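Local coordinates for protein cellulose hydrolase (Bacillus licheniformis, PDB 4YZT) that hydrolyses internal beta-1,4-glucosidic linkages of cellulose, as an endoglucanase of glycoside hydrolase family 5 with a TIM-barrel catalytic domain, at residues 171-174 with 175-179; 134-137 with 138-142; 303-307 with 308-312; 56-59 with 60-64; 238-242 with 243-247. One frame throughout, in Å; residues are numbered along the deposited sequence.

Contact 1: 171-174 with 175-179; sequences MNLL and NREML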
# COMPACT_ATOMS: atom_id res chain seq x y z
N MET A 171 2.72 -6.70 26.42
CA MET A 171 3.28 -6.95 25.11
C MET A 171 4.64 -7.62 25.22
O MET A 171 4.93 -8.60 24.54
CB MET A 171 3.43 -5.64 24.34
CG MET A 171 4.14 -5.82 23.01
SD MET A 171 3.03 -6.37 21.70
CE MET A 171 3.69 -7.97 21.29
N ASN A 172 5.48 -7.09 26.09
CA ASN A 172 6.80 -7.67 26.27
C ASN A 172 6.72 -9.07 26.88
O ASN A 172 7.49 -9.96 26.49
CB ASN A 172 7.67 -6.74 27.11
CG ASN A 172 8.09 -5.48 26.34
OD1 ASN A 172 8.32 -5.53 25.12
ND2 ASN A 172 8.20 -4.36 27.04
N LEU A 173 5.77 -9.28 27.79
CA LEU A 173 5.52 -10.61 28.34
C LEU A 173 5.06 -11.57 27.24
O LEU A 173 5.49 -12.71 27.18
CB LEU A 173 4.46 -10.57 29.45
CG LEU A 173 3.94 -11.92 29.97
CD1 LEU A 173 5.08 -12.71 30.60
CD2 LEU A 173 2.79 -11.77 30.97
N LEU A 174 4.17 -11.08 26.38
CA LEU A 174 3.58 -11.92 25.35
C LEU A 174 4.69 -12.37 24.41
O LEU A 174 4.76 -13.54 24.05
CB LEU A 174 2.48 -11.17 24.60
CG LEU A 174 1.69 -11.85 23.47
CD1 LEU A 174 0.38 -11.10 23.25
CD2 LEU A 174 2.49 -11.88 22.18
N ASN A 175 5.54 -11.43 24.00
CA ASN A 175 6.66 -11.77 23.11
C ASN A 175 7.57 -12.84 23.71
O ASN A 175 7.95 -13.80 23.03
CB ASN A 175 7.49 -10.53 22.78
CG ASN A 175 6.81 -9.63 21.76
OD1 ASN A 175 5.90 -10.06 21.06
ND2 ASN A 175 7.27 -8.38 21.67
N ARG A 176 7.91 -12.66 24.99
CA ARG A 176 8.81 -13.58 25.67
C ARG A 176 8.21 -14.98 25.80
O ARG A 176 8.89 -15.98 25.60
CB ARG A 176 9.17 -13.02 27.06
CG ARG A 176 10.11 -13.92 27.86
CD ARG A 176 10.63 -13.26 29.14
NE ARG A 176 9.57 -12.81 30.04
CZ ARG A 176 9.17 -11.54 30.14
NH1 ARG A 176 9.75 -10.61 29.40
NH2 ARG A 176 8.19 -11.21 30.98
N GLU A 177 6.92 -15.04 26.16
CA GLU A 177 6.27 -16.31 26.42
C GLU A 177 6.04 -17.10 25.14
O GLU A 177 6.25 -18.32 25.12
CB GLU A 177 4.95 -16.10 27.15
CG GLU A 177 5.12 -15.59 28.57
CD GLU A 177 5.72 -16.64 29.48
OE1 GLU A 177 5.09 -17.71 29.64
OE2 GLU A 177 6.82 -16.40 30.03
N MET A 178 5.62 -16.42 24.09
CA MET A 178 5.41 -17.08 22.80
C MET A 178 6.74 -17.52 22.21
O MET A 178 6.85 -18.61 21.66
CB MET A 178 4.66 -16.17 21.83
CG MET A 178 3.24 -15.81 22.30
SD MET A 178 2.26 -17.25 22.77
CE MET A 178 2.11 -17.00 24.52
N LEU A 179 7.77 -16.68 22.33
CA LEU A 179 9.10 -17.06 21.85
C LEU A 179 9.62 -18.30 22.61
O LEU A 179 10.18 -19.21 22.00
CB LEU A 179 10.08 -15.90 21.99
CG LEU A 179 11.52 -16.20 21.58
CD1 LEU A 179 11.61 -16.43 20.07
CD2 LEU A 179 12.45 -15.09 22.01
O HOH W 1 9.26 -7.70 23.46

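Contact 2: 134-137 with 138-142; sequences LDKL and GKVWK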
# COMPACT_ATOMS: atom_id res chain seq x y z
N LEU A 134 -3.74 -15.30 27.27
CA LEU A 134 -2.35 -15.68 27.08
C LEU A 134 -2.21 -17.21 27.06
O LEU A 134 -1.42 -17.74 26.28
CB LEU A 134 -1.46 -15.06 28.16
CG LEU A 134 0.05 -15.26 28.00
CD1 LEU A 134 0.57 -14.53 26.77
CD2 LEU A 134 0.78 -14.79 29.27
N ASP A 135 -2.97 -17.89 27.91
CA ASP A 135 -3.01 -19.35 27.90
C ASP A 135 -3.45 -19.85 26.54
O ASP A 135 -2.81 -20.72 25.95
CB ASP A 135 -3.94 -19.88 28.99
CG ASP A 135 -4.14 -21.39 28.90
OD1 ASP A 135 -3.21 -22.14 29.27
OD2 ASP A 135 -5.24 -21.81 28.47
N LYS A 136 -4.54 -19.28 26.02
CA LYS A 136 -5.04 -19.63 24.70
C LYS A 136 -4.04 -19.34 23.57
O LYS A 136 -3.84 -20.18 22.69
CB LYS A 136 -6.34 -18.88 24.43
CG LYS A 136 -6.89 -19.08 23.01
CD LYS A 136 -8.26 -18.42 22.86
CE LYS A 136 -8.71 -18.41 21.40
NZ LYS A 136 -10.04 -17.80 21.24
N LEU A 137 -3.41 -18.16 23.58
CA LEU A 137 -2.45 -17.81 22.55
C LEU A 137 -1.24 -18.77 22.57
O LEU A 137 -0.77 -19.20 21.51
CB LEU A 137 -2.00 -16.35 22.71
CG LEU A 137 -0.99 -15.77 21.70
CD1 LEU A 137 -1.52 -15.82 20.28
CD2 LEU A 137 -0.63 -14.34 22.06
N GLY A 138 -0.76 -19.10 23.76
CA GLY A 138 0.30 -20.08 23.91
C GLY A 138 -0.06 -21.42 23.28
O GLY A 138 0.76 -22.04 22.60
N LYS A 139 -1.28 -21.88 23.50
CA LYS A 139 -1.68 -23.17 22.96
C LYS A 139 -1.81 -23.11 21.43
O LYS A 139 -1.53 -24.10 20.74
CB LYS A 139 -2.98 -23.65 23.61
CG LYS A 139 -2.77 -24.10 25.07
CD LYS A 139 -4.06 -24.42 25.79
CE LYS A 139 -3.82 -24.88 27.24
NZ LYS A 139 -5.07 -24.82 28.08
N VAL A 140 -2.22 -21.96 20.91
CA VAL A 140 -2.28 -21.74 19.47
C VAL A 140 -0.86 -21.73 18.88
O VAL A 140 -0.60 -22.42 17.90
CB VAL A 140 -3.02 -20.42 19.12
CG1 VAL A 140 -2.88 -20.08 17.62
CG2 VAL A 140 -4.49 -20.51 19.53
N TRP A 141 0.06 -20.98 19.49
CA TRP A 141 1.40 -20.89 18.93
C TRP A 141 2.15 -22.21 19.05
O TRP A 141 2.92 -22.55 18.15
CB TRP A 141 2.22 -19.75 19.59
CG TRP A 141 2.40 -18.58 18.65
CD1 TRP A 141 1.98 -17.30 18.83
CD2 TRP A 141 3.01 -18.63 17.34
NE1 TRP A 141 2.30 -16.53 17.72
CE2 TRP A 141 2.93 -17.33 16.80
CE3 TRP A 141 3.62 -19.64 16.59
CZ2 TRP A 141 3.44 -17.01 15.53
CZ3 TRP A 141 4.12 -19.33 15.33
CH2 TRP A 141 4.03 -18.02 14.82
N LYS A 142 1.92 -22.98 20.12
CA LYS A 142 2.60 -24.28 20.22
C LYS A 142 2.15 -25.15 19.05
O LYS A 142 2.96 -25.83 18.43
CB LYS A 142 2.33 -24.98 21.56
CG LYS A 142 3.17 -26.25 21.76
CD LYS A 142 2.86 -26.93 23.09
CE LYS A 142 3.40 -26.14 24.28

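Contact 3: 303-307 with 308-312; sequences WWDNG and NDQFD. With BGC (beta-D-glucopyranose), chain B; BGC (beta-D-glucopyranose), chain C.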
# COMPACT_ATOMS: atom_id res chain seq x y z
N TRP A 303 5.86 -5.06 0.91
CA TRP A 303 4.80 -4.21 0.32
C TRP A 303 3.40 -4.72 0.65
O TRP A 303 3.12 -5.91 0.46
CB TRP A 303 5.00 -4.20 -1.21
CG TRP A 303 4.44 -3.07 -2.02
CD1 TRP A 303 3.92 -1.88 -1.57
CD2 TRP A 303 4.38 -3.02 -3.45
NE1 TRP A 303 3.52 -1.11 -2.66
CE2 TRP A 303 3.81 -1.78 -3.81
CE3 TRP A 303 4.76 -3.91 -4.46
CZ2 TRP A 303 3.60 -1.42 -5.14
CZ3 TRP A 303 4.55 -3.54 -5.78
CH2 TRP A 303 3.97 -2.31 -6.11
N TRP A 304 2.53 -3.85 1.15
CA TRP A 304 1.15 -4.27 1.42
C TRP A 304 0.32 -4.23 0.16
O TRP A 304 0.14 -3.17 -0.47
CB TRP A 304 0.48 -3.42 2.51
CG TRP A 304 -0.94 -3.90 2.78
CD1 TRP A 304 -2.10 -3.26 2.45
CD2 TRP A 304 -1.32 -5.13 3.42
NE1 TRP A 304 -3.19 -4.03 2.84
CE2 TRP A 304 -2.73 -5.18 3.44
CE3 TRP A 304 -0.60 -6.20 3.97
CZ2 TRP A 304 -3.44 -6.25 4.00
CZ3 TRP A 304 -1.30 -7.26 4.53
CH2 TRP A 304 -2.71 -7.27 4.54
N ASP A 305 -0.21 -5.39 -0.20
CA ASP A 305 -1.06 -5.53 -1.37
C ASP A 305 -2.32 -6.30 -0.95
O ASP A 305 -2.26 -7.51 -0.68
CB ASP A 305 -0.29 -6.25 -2.48
CG ASP A 305 -1.06 -6.31 -3.79
OD1 ASP A 305 -2.25 -5.94 -3.81
OD2 ASP A 305 -0.46 -6.72 -4.81
N ASN A 306 -3.45 -5.61 -0.85
CA ASN A 306 -4.67 -6.29 -0.44
C ASN A 306 -5.42 -6.98 -1.59
O ASN A 306 -6.50 -7.52 -1.40
CB ASN A 306 -5.62 -5.33 0.29
CG ASN A 306 -6.21 -4.25 -0.62
OD1 ASN A 306 -5.96 -4.21 -1.83
ND2 ASN A 306 -7.02 -3.37 -0.03
N GLY A 307 -4.83 -6.96 -2.79
CA GLY A 307 -5.43 -7.62 -3.93
C GLY A 307 -6.14 -6.64 -4.86
O GLY A 307 -6.42 -6.96 -6.01
N ASN A 308 -6.41 -5.45 -4.35
CA ASN A 308 -7.05 -4.40 -5.12
C ASN A 308 -6.11 -3.31 -5.59
O ASN A 308 -6.39 -2.65 -6.61
CB ASN A 308 -8.18 -3.75 -4.31
CG ASN A 308 -9.41 -4.62 -4.23
OD1 ASN A 308 -9.66 -5.44 -5.12
ND2 ASN A 308 -10.19 -4.45 -3.16
N ASP A 309 -5.02 -3.09 -4.86
CA ASP A 309 -4.23 -1.87 -5.05
C ASP A 309 -3.05 -2.06 -6.00
O ASP A 309 -2.68 -1.12 -6.68
CB ASP A 309 -3.68 -1.35 -3.70
CG ASP A 309 -4.75 -0.73 -2.83
OD1 ASP A 309 -5.79 -0.31 -3.38
OD2 ASP A 309 -4.60 -0.68 -1.58
N GLN A 310 -2.48 -3.27 -6.10
CA GLN A 310 -1.32 -3.46 -6.97
C GLN A 310 -1.52 -4.63 -7.93
O GLN A 310 -2.03 -4.44 -9.02
CB GLN A 310 -0.05 -3.65 -6.13
CG GLN A 310 0.18 -2.58 -5.04
CD GLN A 310 0.31 -1.16 -5.57
OE1 GLN A 310 0.46 -0.93 -6.78
NE2 GLN A 310 0.25 -0.19 -4.66
N PHE A 311 -1.12 -5.83 -7.53
CA PHE A 311 -1.19 -6.96 -8.44
C PHE A 311 -2.61 -7.51 -8.63
O PHE A 311 -3.28 -7.91 -7.67
CB PHE A 311 -0.27 -8.09 -7.97
CG PHE A 311 -0.22 -9.25 -8.92
CD1 PHE A 311 0.30 -9.08 -10.19
CD2 PHE A 311 -0.67 -10.51 -8.54
CE1 PHE A 311 0.35 -10.14 -11.09
CE2 PHE A 311 -0.61 -11.58 -9.42
CZ PHE A 311 -0.11 -11.40 -10.70
N ASP A 312 -3.07 -7.55 -9.88
CA ASP A 312 -4.37 -8.13 -10.22
C ASP A 312 -4.19 -9.62 -10.46
O ASP A 312 -3.73 -10.04 -11.52
CB ASP A 312 -4.96 -7.45 -11.47
CG ASP A 312 -6.37 -7.94 -11.83
OD1 ASP A 312 -6.75 -9.09 -11.50
OD2 ASP A 312 -7.10 -7.17 -12.49
C2 BGC B . -6.74 -3.96 4.11
C3 BGC B . -8.21 -3.73 3.96
C4 BGC B . -8.97 -4.58 4.93
C5 BGC B . -8.50 -4.32 6.35
C6 BGC B . -9.24 -5.22 7.31
C1 BGC B . -6.30 -3.70 5.53
O2 BGC B . -5.98 -3.12 3.21
O3 BGC B . -8.60 -4.01 2.58
O4 BGC B . -10.43 -4.33 4.90
O5 BGC B . -7.05 -4.54 6.50
O6 BGC B . -8.96 -4.84 8.65
C2 BGC C . -3.03 -4.24 8.85
C3 BGC C . -3.60 -4.62 7.53
C4 BGC C . -4.42 -3.55 6.97
C5 BGC C . -3.57 -2.28 6.86
C6 BGC C . -4.23 -1.09 6.21
C1 BGC C . -2.29 -2.96 8.60
O1 BGC C . -1.35 -2.58 9.56
O2 BGC C . -2.06 -5.23 9.33
O3 BGC C . -4.35 -5.91 7.58
O4 BGC C . -4.92 -3.98 5.65
O5 BGC C . -3.19 -1.90 8.22
O6 BGC C . -5.28 -0.67 7.07
O HOH W 2 0.29 -0.62 -1.85
O HOH W 3 -3.21 -2.78 -0.91
O HOH W 4 -2.58 -9.12 -5.32
O HOH W 5 -8.50 -1.17 -1.60
O HOH W 6 -9.35 -7.89 -5.42

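Contact 4: 56-59 with 60-64; sequences REHT and FDDIR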
# COMPACT_ATOMS: atom_id res chain seq x y z
N ARG A 56 -4.49 -19.13 -5.76
CA ARG A 56 -4.07 -20.17 -6.68
C ARG A 56 -2.56 -20.33 -6.60
O ARG A 56 -1.85 -19.36 -6.37
CB ARG A 56 -4.49 -19.82 -8.11
CG ARG A 56 -5.92 -19.32 -8.23
CD ARG A 56 -6.90 -20.46 -8.42
NE ARG A 56 -6.46 -21.37 -9.48
CZ ARG A 56 -6.49 -21.08 -10.77
NH1 ARG A 56 -6.92 -19.89 -11.18
NH2 ARG A 56 -6.08 -21.97 -11.67
N GLU A 57 -2.08 -21.56 -6.79
CA GLU A 57 -0.64 -21.80 -6.75
C GLU A 57 0.12 -20.87 -7.70
O GLU A 57 1.20 -20.38 -7.36
CB GLU A 57 -0.34 -23.27 -7.08
CG GLU A 57 1.12 -23.66 -6.88
CD GLU A 57 1.43 -25.09 -7.29
OE1 GLU A 57 0.49 -25.88 -7.51
OE2 GLU A 57 2.63 -25.42 -7.40
N HIS A 58 -0.44 -20.59 -8.88
CA HIS A 58 0.31 -19.86 -9.90
C HIS A 58 0.52 -18.40 -9.53
O HIS A 58 1.37 -17.72 -10.11
CB HIS A 58 -0.37 -19.97 -11.27
CG HIS A 58 -1.71 -19.30 -11.36
ND1 HIS A 58 -2.86 -19.98 -11.68
CD2 HIS A 58 -2.07 -18.00 -11.21
CE1 HIS A 58 -3.88 -19.14 -11.70
NE2 HIS A 58 -3.43 -17.94 -11.41
N THR A 59 -0.22 -17.91 -8.54
CA THR A 59 -0.00 -16.55 -8.07
C THR A 59 1.42 -16.42 -7.50
O THR A 59 2.07 -15.39 -7.68
CB THR A 59 -1.07 -16.15 -7.03
OG1 THR A 59 -2.35 -16.10 -7.69
CG2 THR A 59 -0.77 -14.80 -6.42
N PHE A 60 1.92 -17.48 -6.86
CA PHE A 60 3.29 -17.42 -6.34
C PHE A 60 4.33 -17.44 -7.45
O PHE A 60 5.39 -16.82 -7.33
CB PHE A 60 3.52 -18.56 -5.34
CG PHE A 60 2.77 -18.36 -4.05
CD1 PHE A 60 3.22 -17.44 -3.12
CD2 PHE A 60 1.57 -19.03 -3.80
CE1 PHE A 60 2.52 -17.19 -1.94
CE2 PHE A 60 0.87 -18.80 -2.60
CZ PHE A 60 1.35 -17.89 -1.68
N ASP A 61 4.01 -18.11 -8.55
CA ASP A 61 4.87 -18.05 -9.73
C ASP A 61 4.89 -16.63 -10.30
O ASP A 61 5.92 -16.17 -10.78
CB ASP A 61 4.41 -19.05 -10.77
CG ASP A 61 4.67 -20.48 -10.35
OD1 ASP A 61 5.80 -20.80 -9.89
OD2 ASP A 61 3.74 -21.28 -10.48
N ASP A 62 3.74 -15.96 -10.24
CA ASP A 62 3.62 -14.60 -10.76
C ASP A 62 4.44 -13.63 -9.91
O ASP A 62 5.07 -12.71 -10.42
CB ASP A 62 2.14 -14.16 -10.79
CG ASP A 62 1.32 -14.88 -11.88
OD1 ASP A 62 1.92 -15.41 -12.83
OD2 ASP A 62 0.07 -14.91 -11.77
N ILE A 63 4.44 -13.85 -8.60
CA ILE A 63 5.19 -12.97 -7.71
C ILE A 63 6.68 -13.23 -7.88
O ILE A 63 7.51 -12.31 -7.80
CB ILE A 63 4.77 -13.16 -6.25
CG1 ILE A 63 3.28 -12.83 -6.12
CG2 ILE A 63 5.57 -12.25 -5.34
CD1 ILE A 63 2.94 -11.38 -6.51
N ARG A 64 7.03 -14.48 -8.12
CA ARG A 64 8.41 -14.81 -8.44
C ARG A 64 8.84 -14.13 -9.74
O ARG A 64 9.94 -13.55 -9.82
CB ARG A 64 8.58 -16.33 -8.55
CG ARG A 64 10.00 -16.81 -8.68
CD ARG A 64 9.96 -18.26 -9.12
NE ARG A 64 10.92 -19.09 -8.42
CZ ARG A 64 10.88 -20.42 -8.39
NH1 ARG A 64 9.91 -21.09 -9.02
NH2 ARG A 64 11.82 -21.07 -7.72
O HOH W 7 -2.18 -14.77 -10.02

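Contact 5: 238-242 with 243-247; sequences TTWGS and AAEIS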
# COMPACT_ATOMS: atom_id res chain seq x y z
N THR A 238 -3.73 14.89 -1.93
CA THR A 238 -3.62 14.13 -3.16
C THR A 238 -2.20 14.06 -3.73
O THR A 238 -1.98 13.37 -4.73
CB THR A 238 -4.52 14.74 -4.25
OG1 THR A 238 -4.11 16.09 -4.51
CG2 THR A 238 -5.99 14.73 -3.82
N THR A 239 -1.25 14.79 -3.15
CA THR A 239 0.13 14.70 -3.63
C THR A 239 1.11 14.55 -2.48
O THR A 239 0.79 14.84 -1.33
CB THR A 239 0.55 15.93 -4.45
OG1 THR A 239 0.45 17.11 -3.64
CG2 THR A 239 -0.33 16.08 -5.68
N TRP A 240 2.33 14.11 -2.81
CA TRP A 240 3.40 13.95 -1.82
C TRP A 240 4.74 14.24 -2.48
O TRP A 240 4.94 13.91 -3.65
CB TRP A 240 3.39 12.53 -1.23
CG TRP A 240 4.43 12.30 -0.16
CD1 TRP A 240 4.26 12.43 1.19
CD2 TRP A 240 5.79 11.88 -0.34
NE1 TRP A 240 5.43 12.14 1.85
CE2 TRP A 240 6.39 11.78 0.94
CE3 TRP A 240 6.57 11.57 -1.47
CZ2 TRP A 240 7.73 11.39 1.13
CZ3 TRP A 240 7.91 11.19 -1.28
CH2 TRP A 240 8.47 11.11 0.01
N GLY A 241 5.67 14.83 -1.72
CA GLY A 241 7.03 15.02 -2.19
C GLY A 241 7.73 16.34 -1.93
O GLY A 241 8.74 16.63 -2.59
N SER A 242 7.24 17.15 -1.00
CA SER A 242 7.96 18.37 -0.64
C SER A 242 9.30 18.00 0.01
O SER A 242 9.51 16.86 0.43
CB SER A 242 7.14 19.23 0.32
OG SER A 242 7.07 18.61 1.59
N ALA A 243 10.21 18.96 0.06
CA ALA A 243 11.51 18.73 0.69
C ALA A 243 11.31 18.35 2.16
O ALA A 243 11.99 17.46 2.68
CB ALA A 243 12.39 19.96 0.57
N ALA A 244 10.37 19.00 2.83
CA ALA A 244 10.06 18.66 4.22
C ALA A 244 9.52 17.24 4.34
O ALA A 244 9.87 16.53 5.27
CB ALA A 244 9.07 19.65 4.81
N GLU A 245 8.65 16.84 3.41
CA GLU A 245 8.06 15.50 3.47
C GLU A 245 9.09 14.40 3.31
O GLU A 245 9.03 13.37 3.98
CB GLU A 245 6.94 15.34 2.43
CG GLU A 245 5.60 15.90 2.94
CD GLU A 245 4.57 16.11 1.83
OE1 GLU A 245 4.96 16.05 0.64
OE2 GLU A 245 3.39 16.34 2.17
N ILE A 246 10.05 14.63 2.42
CA ILE A 246 11.11 13.67 2.19
C ILE A 246 12.06 13.59 3.39
O ILE A 246 12.53 12.50 3.78
CB ILE A 246 11.89 14.03 0.92
CG1 ILE A 246 10.98 13.89 -0.30
CG2 ILE A 246 13.15 13.18 0.80
CD1 ILE A 246 11.44 14.73 -1.49
N SER A 247 12.37 14.75 3.95
CA SER A 247 13.20 14.83 5.16
C SER A 247 12.53 14.11 6.33
O SER A 247 13.18 13.39 7.08
CB SER A 247 13.46 16.30 5.52
OG SER A 247 14.18 16.39 6.73
O HOH W 8 1.60 14.58 1.29
O HOH W 9 6.54 12.43 4.53

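Contact 1: 171-174 with 175-179
Met-171 and Asn-175 stand one turn apart on helix 168-184. This is the helix of the beta-alpha-beta crossover that links barrel strands 155-158 and 194-196. Backbone bonds four residues apart run through the whole stretch, as from Asn-175 N to Met-171 O (2.9 Å). Met-171 bends at its thioether and sets CE 3.1 Å from Asn-175 OD1. The amide of Asn-175 therefore has a methyl group close to its oxygen. Its nitrogen ND2 donates to Gly-197 O, beyond strand 194-196. The same ND2 also donates to a water (2.8 Å), and this water donates to Asn-172 OD1 (2.9 Å). On the outer side, Leu-173 has CG anti to its backbone N (chi1 171°). That puts CD1 between two longer side chains, 3.5 Å from Arg-176 NH2 and 3.5 Å from Glu-177 CG. One face of the Arg-176 guanidinium lies over Leu-173 CA. Leu-174 CD2 packs on Met-178 CG at 4.0 Å, on the side turned to helix 130-147. The helix thus separates its chemistry by side. The ND2 of the buried Asn-175 amide is satisfied by Gly-197 O and a water, which should fix the rotation of the group, while Leu-174 and Met-178 supply an apolar ridge.

Contact 2: 134-137 with 138-142
The Trp-141 indole has Leu-137 beside it on helix 130-147, pointing the same way. Leu-137 CD1 is 4.1 Å from Trp-141 CD1 and slanted to the ring. Trp-141 NE1 donates to Ile-159 O. The Phe-157 ring also meets the indole, with the planes about 40° apart. The second flat group is the Asp-135 carboxylate, where OD2 uses its syn lone pair to take Lys-139 NZ at 3.0 Å in a salt bridge. Asp-135 OD1 has Lys-139 CE at 3.5 Å. The lysine chain is fully extended beyond CG and reaches back one turn past Asp-135 O, which lies 3.5 Å from Lys-139 CG. Its NZ has a second acceptor, Pro-85 O. Lys-136 leaves on a separate path to a cation-pi contact with Trp-122. Gly-138 has no side chain, and Met-178 of helix 168-184 comes down on its CA. Two polar groups are thus fixed in different ways. The ammonium of Lys-139 is shared between a carboxylate and a carbonyl, which would tend to keep it charged. The indole N-H of the buried Trp-141 is paid for by a backbone carbonyl.

Contact 3: 303-307 with 308-312
Asn-306 touches sugar at one end of its amide and the following turn at the other. Its CB lies 3.7 Å from O2 of the beta-D-glucopyranose of chain B. With chi1 at 68°, CG sits between the backbone N and the carbonyl carbon, and the amide branches from there. OD1 accepts from Asn-308 N at 2.8 Å, with a weak second bond from Asp-309 N. ND2 donates to O3 of the same glucose at 3.1 Å, and weakly to its O2. A water bound by ND2 also bonds weakly to Asp-309 OD1. Trp-304 NE1 donates to that O2 at 3.0 Å. One face of the Trp-304 ring carries C3 of the chain C glucose, and the opposite face has Asn-306 N.

Asp-305 ties the turn. Its OD1 accepts from Gly-307 N at 3.0 Å, which makes an Asx turn; the donor comes from above the carboxylate plane. Its OD2 accepts from Phe-311 N at 2.9 Å, on the syn side, and from Trp-35 NE1. Gln-310 CG makes a CH-pi contact over the six-membered ring of Trp-303, 4.0 Å from its centroid.

This loop follows the last barrel strand and lines the glycan pocket. Glu-271, Asn-161, His-116 and Asn-39 also bond to the sugars. OD1 of Asn-306 is held chiefly by Asn-308 N, which should keep ND2 turned to the glucose. Asp-305 bonds backbone N-H groups at Gly-307 and Phe-311, consistent with a second-shell role.

Contact 4: 56-59 with 60-64
His-58 and Asp-62 lie side by side on helix 57-66 and point the same way, with the imidazole and carboxylate planes 51° apart. Asp-62 OD2 comes within 3.8 Å of His-58 CD2, oblique to the ring. The His-58 ring reaches this place because its CG falls between the backbone N and the carbonyl carbon (chi1 66°). Arg-56 CB lies over one face of the imidazole, toward its rim. A water lies in the ring plane at its edge. That water accepts from Thr-59 OG1 (2.7 Å) and donates to Asp-62 OD2 (2.9 Å), so it joins two side chains three residues apart. The other oxygen of Asp-62, OD1, forms a salt bridge with Arg-316.

Phe-60 leaves on another side of the helix. Glu-57 O sits at its ring edge, near the plane, 3.8 Å from Phe-60 CD2. The same carbonyl accepts from Phe-60 N at 3.0 Å, with the donor 45° out of the carbonyl plane. Farther on, the bonds span four residues, as from Asp-62 N to His-58 O (3.0 Å). Ile-63 folds CG1 back to 3.2 Å from Thr-59 O. Glu-57 and Asp-61 lie one turn apart and each forms a salt bridge with Arg-107, which would offset their like charges. Phe-60 packs on Val-100, Trp-103 and Ala-104 of helix 91-105.

The segment is the N-terminal part of the first crossover helix of a TIM barrel, between strands 34-36 and 70-73. An apolar face meets the next helix, and acidic residues meet arginines.

Contact 5: 238-242 with 243-247
Ser-242 and Glu-245 form a capping box at the N terminus of helix 243-261. Ser-242 OG accepts from Glu-245 N at 3.0 Å. In return, Glu-245 OE1 accepts from Ser-242 N at 3.0 Å. OE1 also takes Gly-241 N at 2.7 Å, so two backbone donors grip it from opposite faces of the carboxylate plane. Ile-246 N bonds to Ser-242 O and closes the first turn.

The tight part is where Glu-245 lies over the Trp-240 ring. Glu-245 has CG anti to its own carbonyl carbon (chi1 -84°) and runs extended across the indole. The two side chains slide past each other in opposite directions, the indole and carboxylate planes 7° apart. Glu-245 CB sits 3.5 Å above the indole plane, toward the rim. Beyond it, Trp-240 CH2 packs on Ile-246 CG1 at 3.8 Å. The indole is buried against helix 280-296, where Tyr-286 meets it edge-to-face.

The solvent side is looser. Ser-242, Ala-243 and Ala-244 are exposed, and water takes part in the bonding. Glu-245 OE2 pairs with Arg-237 and accepts from a water that also donates to Thr-239 O. A second water accepts from Trp-240 NE1 at 2.9 Å and donates to Glu-245 O at 2.7 Å.

All five contacts lie in the TIM-barrel domain and are local. They follow in series, and none nests in or crosses another. Contact 4 comes first, in the helix after strand 34-36. Contact 2 follows in helix 130-147 and contact 1 in helix 168-184. These two helices pack on each other, with Leu-137 CD2 3.6 Å from Leu-174 CD1. Contact 5 caps helix 243-261, on the opposite side of the chain's centre from contacts 2 and 4. Contact 3 closes the turn after the last barrel strand, at the glycan pocket. It returns to the beginning of the domain, where Phe-311 CZ meets Asp-62 CB at 3.6 Å in contact 4.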